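Local coordinates for uncharacterized protein (Legionella pneumophila subsp. pneumophila str. Philadelphia 1, PDB 4R0G) that probably acts as a guanine-nucleotide exchange factor for the small GTPases Rab5, Rab21 and Rab22 through a VPS9-like domain, at residues L47-E50 and W51-G55; E131-R134 and F135-L139. All blocks are in the same frame, centred on the assembly; numbering follows the deposited sequence.

Contact 1 of 2, residues L47-E50 and W51-G55; sequences LIFE and WLNNG
The carbonyl oxygen of Glu50 is gripped twice by Asn54, at the C-terminal end of helix 40-53. The amide ND2 of Asn54 reaches Glu50 O at 3.0 Å with a fairly straight N-H, the oxygen lying close to the amide plane; the backbone N of Asn54 adds a weak bond to the same oxygen. With its CG anti to the carbonyl carbon (chi1 -68°), Asn54 folds its amide back over the last turn. The side-chain bond supplements the weak main-chain one just where the helix ends, at Asn53. The Glu50 and Asn54 side chains run alongside each other, but carboxylate OE2 of Glu50 stays 3.6 Å from Asn54 ND2, and OE1 bonds to Tyr31 OH instead. One residue earlier, the Asn53 amide lies over one face of the Phe49 ring, led by its ND2, with ring and amide planes steeply inclined at 75°. The same two residues are joined through the backbone, Asn53 N to Phe49 O at 3.1 Å. On another side of the helix Ile48 and Leu52 point the same way, the branch methyl CG2 of Ile48 meeting CD1 of Leu52 at 3.7 Å. Trp51 N closes a regular turn onto Leu47 O at 3.0 Å, while its indole is engaged elsewhere, NE1 bonding to Asp60 OD2 and the rings packing edge-to-face with Trp23 and Phe56. In the helical VPS9-like domain this turn is enclosed on several sides: Leu47 and Ile48 rest on helix 80-101, Phe49 on helix 116-126, and Trp51 and Asn54 on helix 5-14.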
ATOM      1  N   LEU A  47      13.542   3.964 -22.579  1.00 46.28           N
ATOM      2  CA  LEU A  47      12.497   2.933 -22.618  1.00 42.55           C
ATOM      3  C   LEU A  47      11.737   2.892 -23.946  1.00 44.13           C
ATOM      4  O   LEU A  47      11.466   1.818 -24.446  1.00 45.62           O
ATOM      5  CB  LEU A  47      11.489   3.140 -21.513  1.00 43.74           C
ATOM      6  CG  LEU A  47      11.596   2.273 -20.281  1.00 49.24           C
ATOM      7  CD1 LEU A  47      12.753   2.724 -19.452  1.00 49.99           C
ATOM      8  CD2 LEU A  47      10.316   2.434 -19.481  1.00 46.03           C
ATOM      9  N   ILE A  48      11.377   4.039 -24.521  1.00 42.50           N
ATOM     10  CA  ILE A  48      10.643   4.005 -25.792  1.00 45.24           C
ATOM     11  C   ILE A  48      11.529   3.462 -26.914  1.00 48.72           C
ATOM     12  O   ILE A  48      11.137   2.571 -27.676  1.00 49.35           O
ATOM     13  CB  ILE A  48      10.112   5.379 -26.227  1.00 45.20           C
ATOM     14  CG1 ILE A  48       8.954   5.805 -25.327  1.00 42.74           C
ATOM     15  CG2 ILE A  48       9.627   5.302 -27.682  1.00 41.02           C
ATOM     16  CD1 ILE A  48       8.802   7.276 -25.261  1.00 43.14           C
ATOM     17  N   PHE A  49      12.726   4.014 -27.017  1.00 48.96           N
ATOM     18  CA  PHE A  49      13.685   3.552 -27.990  1.00 50.29           C
ATOM     19  C   PHE A  49      13.862   2.067 -27.835  1.00 50.54           C
ATOM     20  O   PHE A  49      13.658   1.294 -28.764  1.00 54.24           O
ATOM     21  CB  PHE A  49      15.027   4.213 -27.729  1.00 54.03           C
ATOM     22  CG  PHE A  49      16.099   3.738 -28.628  1.00 54.92           C
ATOM     23  CD1 PHE A  49      16.072   4.056 -29.979  1.00 54.68           C
ATOM     24  CD2 PHE A  49      17.130   2.961 -28.138  1.00 57.67           C
ATOM     25  CE1 PHE A  49      17.062   3.619 -30.830  1.00 50.45           C
ATOM     26  CE2 PHE A  49      18.132   2.508 -28.986  1.00 59.09           C
ATOM     27  CZ  PHE A  49      18.097   2.847 -30.335  1.00 57.85           C
ATOM     28  N   GLU A  50      14.210   1.666 -26.627  1.00 51.66           N
ATOM     29  CA  GLU A  50      14.558   0.283 -26.382  1.00 51.47           C
ATOM     30  C   GLU A  50      13.416  -0.716 -26.682  1.00 44.83           C
ATOM     31  O   GLU A  50      13.603  -1.775 -27.270  1.00 45.56           O
ATOM     32  CB  GLU A  50      15.069   0.161 -24.958  1.00 43.66           C
ATOM     33  CG  GLU A  50      16.057  -0.927 -24.817  1.00 52.64           C
ATOM     34  CD  GLU A  50      17.397  -0.619 -25.439  1.00 62.26           C
ATOM     35  OE1 GLU A  50      17.951   0.461 -25.162  1.00 67.52           O
ATOM     36  OE2 GLU A  50      17.909  -1.467 -26.201  1.00 74.03           O
ATOM     37  N   TRP A  51      12.217  -0.355 -26.312  1.00 43.59           N
ATOM     38  CA  TRP A  51      11.114  -1.260 -26.473  1.00 45.69           C
ATOM     39  C   TRP A  51      10.757  -1.373 -27.956  1.00 48.11           C
ATOM     40  O   TRP A  51      10.249  -2.397 -28.406  1.00 48.42           O
ATOM     41  CB  TRP A  51       9.952  -0.706 -25.656  1.00 44.19           C
ATOM     42  CG  TRP A  51       8.939  -1.686 -25.268  1.00 46.59           C
ATOM     43  CD1 TRP A  51       8.772  -2.947 -25.767  1.00 46.98           C
ATOM     44  CD2 TRP A  51       7.903  -1.492 -24.292  1.00 51.85           C
ATOM     45  NE1 TRP A  51       7.699  -3.552 -25.155  1.00 48.68           N
ATOM     46  CE2 TRP A  51       7.150  -2.686 -24.246  1.00 48.79           C
ATOM     47  CE3 TRP A  51       7.535  -0.419 -23.461  1.00 45.73           C
ATOM     48  CZ2 TRP A  51       6.044  -2.842 -23.388  1.00 47.57           C
ATOM     49  CZ3 TRP A  51       6.431  -0.573 -22.614  1.00 39.45           C
ATOM     50  CH2 TRP A  51       5.706  -1.774 -22.583  1.00 40.99           C
ATOM     51  N   LEU A  52      11.006  -0.306 -28.710  1.00 46.20           N
ATOM     52  CA  LEU A  52      10.680  -0.293 -30.128  1.00 45.59           C
ATOM     53  C   LEU A  52      11.678  -1.116 -30.948  1.00 49.42           C
ATOM     54  O   LEU A  52      11.331  -1.694 -31.986  1.00 47.58           O
ATOM     55  CB  LEU A  52      10.577   1.152 -30.648  1.00 47.30           C
ATOM     56  CG  LEU A  52       9.316   1.932 -30.238  1.00 46.30           C
ATOM     57  CD1 LEU A  52       9.281   3.327 -30.824  1.00 37.37           C
ATOM     58  CD2 LEU A  52       8.048   1.178 -30.628  1.00 42.15           C
ATOM     59  N   ASN A  53      12.918  -1.169 -30.480  1.00 44.07           N
ATOM     60  CA  ASN A  53      13.918  -2.027 -31.093  1.00 50.92           C
ATOM     61  C   ASN A  53      13.866  -3.492 -30.649  1.00 52.26           C
ATOM     62  O   ASN A  53      14.458  -4.382 -31.256  1.00 60.98           O
ATOM     63  CB  ASN A  53      15.302  -1.444 -30.859  1.00 51.92           C
ATOM     64  CG  ASN A  53      15.459  -0.120 -31.536  1.00 59.79           C
ATOM     65  OD1 ASN A  53      15.150   0.012 -32.709  1.00 63.80           O
ATOM     66  ND2 ASN A  53      15.883   0.882 -30.796  1.00 63.74           N
ATOM     67  N   ASN A  54      13.187  -3.730 -29.554  1.00 48.58           N
ATOM     68  CA  ASN A  54      13.061  -5.065 -29.030  1.00 43.73           C
ATOM     69  C   ASN A  54      11.749  -5.735 -29.324  1.00 39.18           C
ATOM     70  O   ASN A  54      11.315  -6.641 -28.627  1.00 39.16           O
ATOM     71  CB  ASN A  54      13.664  -5.218 -27.635  1.00 51.66           C
ATOM     72  CG  ASN A  54      15.193  -5.072 -27.665  1.00 51.13           C
ATOM     73  OD1 ASN A  54      15.935  -6.071 -27.612  1.00 45.22           O
ATOM     74  ND2 ASN A  54      15.668  -3.819 -27.790  1.00 44.47           N
ATOM     75  N   GLY A  55      11.081  -5.193 -30.331  1.00 48.76           N
ATOM     76  CA  GLY A  55       9.927  -5.848 -30.920  1.00 49.19           C
ATOM     77  C   GLY A  55       8.643  -5.571 -30.181  1.00 55.42           C
ATOM     78  O   GLY A  55       7.842  -6.484 -29.901  1.00 57.22           O
TER

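Contact 2 of 2, residues E131-R134 and F135-L139; sequences EKQR and FVEFL
Polar side chains meet first between Gln133 and Glu137, one turn apart on the first turns of helix 132-151. Gln133 NE2 donates to Glu137 OE2 at 3.0 Å, nearly straight (162°) and almost within its own amide plane, and it meets the carboxylate on the syn side, somewhat out of plane. Gln133 extends with CG anti to the backbone N (chi1 -172°), whereas Glu137 starts with CG anti to the carbonyl carbon; these opposite choices bring the two chains together, amide and carboxylate planes only moderately inclined. The charged pair lies within 131-134: Arg134 NH1 forms a salt bridge with Glu131 OE2 at 3.0 Å, the acid sitting at the guanidinium edge while the arginine approaches from above the carboxylate plane. Glu131 occupies the N-cap position, so the link ties the residue before the helix to its first turn. These turns are ordinary alpha-helix in the all-helical VPS9-like domain, with Phe135 N bonded to Glu131 O, Val136 N to Lys132 O at 2.9 Å, Glu137 N to Gln133 O, and Phe138 N to Arg134 O at 2.9 Å. In a van der Waals contact, Arg134, bent at chi3, runs alongside Phe138. The ring rim, through CE2, lies over one guanidinium face, and Arg134 NH2 comes to 3.6 Å from Phe138 CZ; the planes are 69° apart, so the groups do not stack flat. Apolar contacts involve Phe135, Phe138 and Leu139: Leu139 CG sits at the edge of the Phe135 ring, and all three pack on helix 80-101 through Pro95, Val98 and Phe94, while Gln133 and Glu137 remain at the surface.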
ATOM      1  N   GLU A 131       3.223  16.261 -35.316  1.00 54.27           N
ATOM      2  CA  GLU A 131       2.902  17.529 -34.663  1.00 52.54           C
ATOM      3  C   GLU A 131       2.308  17.283 -33.271  1.00 50.36           C
ATOM      4  O   GLU A 131       1.516  16.354 -33.097  1.00 47.53           O
ATOM      5  CB  GLU A 131       2.038  18.457 -35.551  1.00 50.53           C
ATOM      6  CG  GLU A 131       0.937  17.820 -36.406  1.00 58.65           C
ATOM      7  CD  GLU A 131       1.460  17.108 -37.679  1.00 65.43           C
ATOM      8  OE1 GLU A 131       1.703  17.783 -38.721  1.00 64.89           O
ATOM      9  OE2 GLU A 131       1.620  15.859 -37.634  1.00 62.01           O
ATOM     10  N   LYS A 132       2.712  18.111 -32.296  1.00 53.81           N
ATOM     11  CA  LYS A 132       2.360  17.958 -30.868  1.00 48.70           C
ATOM     12  C   LYS A 132       0.899  17.711 -30.600  1.00 46.99           C
ATOM     13  O   LYS A 132       0.558  16.851 -29.784  1.00 48.46           O
ATOM     14  CB  LYS A 132       2.789  19.183 -30.057  1.00 44.23           C
ATOM     15  CG  LYS A 132       2.616  19.049 -28.557  1.00 40.56           C
ATOM     16  CD  LYS A 132       2.923  20.393 -27.866  1.00 50.54           C
ATOM     17  CE  LYS A 132       3.327  20.241 -26.386  1.00 53.33           C
ATOM     18  NZ  LYS A 132       4.705  19.734 -26.214  1.00 42.87           N
ATOM     19  N   GLN A 133       0.037  18.469 -31.270  1.00 48.82           N
ATOM     20  CA  GLN A 133      -1.394  18.396 -30.981  1.00 55.80           C
ATOM     21  C   GLN A 133      -1.909  17.011 -31.278  1.00 49.64           C
ATOM     22  O   GLN A 133      -2.570  16.397 -30.452  1.00 51.72           O
ATOM     23  CB  GLN A 133      -2.179  19.406 -31.801  1.00 62.62           C
ATOM     24  CG  GLN A 133      -3.633  19.490 -31.395  1.00 67.84           C
ATOM     25  CD  GLN A 133      -4.438  20.364 -32.337  1.00 83.86           C
ATOM     26  OE1 GLN A 133      -4.166  21.561 -32.474  1.00 93.88           O
ATOM     27  NE2 GLN A 133      -5.433  19.770 -33.001  1.00 88.86           N
ATOM     28  N   ARG A 134      -1.572  16.529 -32.466  1.00 50.78           N
ATOM     29  CA  ARG A 134      -1.829  15.154 -32.869  1.00 49.43           C
ATOM     30  C   ARG A 134      -1.195  14.083 -31.970  1.00 43.85           C
ATOM     31  O   ARG A 134      -1.800  13.045 -31.732  1.00 45.10           O
ATOM     32  CB  ARG A 134      -1.403  14.954 -34.324  1.00 48.01           C
ATOM     33  CG  ARG A 134      -2.197  15.778 -35.337  1.00 46.48           C
ATOM     34  CD  ARG A 134      -1.718  15.493 -36.750  1.00 49.59           C
ATOM     35  NE  ARG A 134      -2.216  14.231 -37.292  1.00 50.98           N
ATOM     36  CZ  ARG A 134      -1.476  13.340 -37.948  1.00 56.79           C
ATOM     37  NH1 ARG A 134      -0.178  13.548 -38.156  1.00 52.46           N
ATOM     38  NH2 ARG A 134      -2.044  12.230 -38.404  1.00 60.87           N
ATOM     39  N   PHE A 135       0.018  14.322 -31.483  1.00 43.37           N
ATOM     40  CA  PHE A 135       0.643  13.375 -30.571  1.00 39.60           C
ATOM     41  C   PHE A 135      -0.278  13.248 -29.367  1.00 46.11           C
ATOM     42  O   PHE A 135      -0.657  12.146 -28.978  1.00 46.25           O
ATOM     43  CB  PHE A 135       2.038  13.845 -30.144  1.00 41.27           C
ATOM     44  CG  PHE A 135       2.900  12.760 -29.520  1.00 45.67           C
ATOM     45  CD1 PHE A 135       2.421  11.924 -28.531  1.00 56.75           C
ATOM     46  CD2 PHE A 135       4.204  12.587 -29.922  1.00 55.79           C
ATOM     47  CE1 PHE A 135       3.226  10.930 -27.971  1.00 54.52           C
ATOM     48  CE2 PHE A 135       5.005  11.586 -29.357  1.00 60.36           C
ATOM     49  CZ  PHE A 135       4.511  10.763 -28.384  1.00 46.36           C
ATOM     50  N   VAL A 136      -0.675  14.380 -28.793  1.00 48.72           N
ATOM     51  CA  VAL A 136      -1.524  14.349 -27.595  1.00 44.96           C
ATOM     52  C   VAL A 136      -2.892  13.690 -27.842  1.00 43.56           C
ATOM     53  O   VAL A 136      -3.348  12.907 -27.023  1.00 45.39           O
ATOM     54  CB  VAL A 136      -1.661  15.737 -26.917  1.00 42.05           C
ATOM     55  CG1 VAL A 136      -2.252  15.593 -25.537  1.00 39.38           C
ATOM     56  CG2 VAL A 136      -0.304  16.396 -26.797  1.00 42.68           C
ATOM     57  N   GLU A 137      -3.541  13.969 -28.966  1.00 45.88           N
ATOM     58  CA  GLU A 137      -4.785  13.256 -29.287  1.00 48.32           C
ATOM     59  C   GLU A 137      -4.573  11.752 -29.401  1.00 49.11           C
ATOM     60  O   GLU A 137      -5.267  10.971 -28.749  1.00 49.98           O
ATOM     61  CB  GLU A 137      -5.378  13.777 -30.578  1.00 48.04           C
ATOM     62  CG  GLU A 137      -5.488  15.258 -30.586  1.00 59.52           C
ATOM     63  CD  GLU A 137      -5.954  15.775 -31.916  1.00 75.24           C
ATOM     64  OE1 GLU A 137      -6.877  15.139 -32.482  1.00 87.09           O
ATOM     65  OE2 GLU A 137      -5.391  16.795 -32.392  1.00 69.52           O
ATOM     66  N   PHE A 138      -3.612  11.362 -30.230  1.00 41.28           N
ATOM     67  CA  PHE A 138      -3.213   9.977 -30.352  1.00 44.41           C
ATOM     68  C   PHE A 138      -2.942   9.361 -28.991  1.00 45.00           C
ATOM     69  O   PHE A 138      -3.526   8.335 -28.628  1.00 48.29           O
ATOM     70  CB  PHE A 138      -1.934   9.862 -31.196  1.00 45.24           C
ATOM     71  CG  PHE A 138      -2.158  10.030 -32.667  1.00 44.37           C
ATOM     72  CD1 PHE A 138      -3.426   9.821 -33.228  1.00 48.78           C
ATOM     73  CD2 PHE A 138      -1.121  10.388 -33.497  1.00 43.47           C
ATOM     74  CE1 PHE A 138      -3.653   9.976 -34.603  1.00 46.29           C
ATOM     75  CE2 PHE A 138      -1.336  10.545 -34.882  1.00 51.60           C
ATOM     76  CZ  PHE A 138      -2.617  10.340 -35.430  1.00 48.11           C
ATOM     77  N   LEU A 139      -2.075  10.019 -28.235  1.00 42.51           N
ATOM     78  CA  LEU A 139      -1.688   9.570 -26.912  1.00 45.65           C
ATOM     79  C   LEU A 139      -2.897   9.232 -26.030  1.00 48.20           C
ATOM     80  O   LEU A 139      -2.853   8.285 -25.249  1.00 54.15           O
ATOM     81  CB  LEU A 139      -0.852  10.660 -26.255  1.00 51.28           C
ATOM     82  CG  LEU A 139       0.310  10.263 -25.370  1.00 49.49           C
ATOM     83  CD1 LEU A 139       1.062   9.099 -25.990  1.00 42.19           C
ATOM     84  CD2 LEU A 139       1.208  11.478 -25.245  1.00 50.55           C
TER

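In the fold
Contact 1 comes first along the chain, at the C-terminal end of helix 40-53; contact 2 follows at the start of helix 132-151. Their centres lie 20 Å apart and their nearest atoms about 6 Å, without touching, on the same side of the chain's centre. Both fall in the VPS9-like region, and both lean on helix 80-101: Ile48 of contact 1 and Phe135 of contact 2 each meet Pro95. Helix 80-101 is thus a common neighbour of a mostly buried helix end and a surface helix start. The two contacts belong to one helical domain, consistent with a VPS9-type exchange factor.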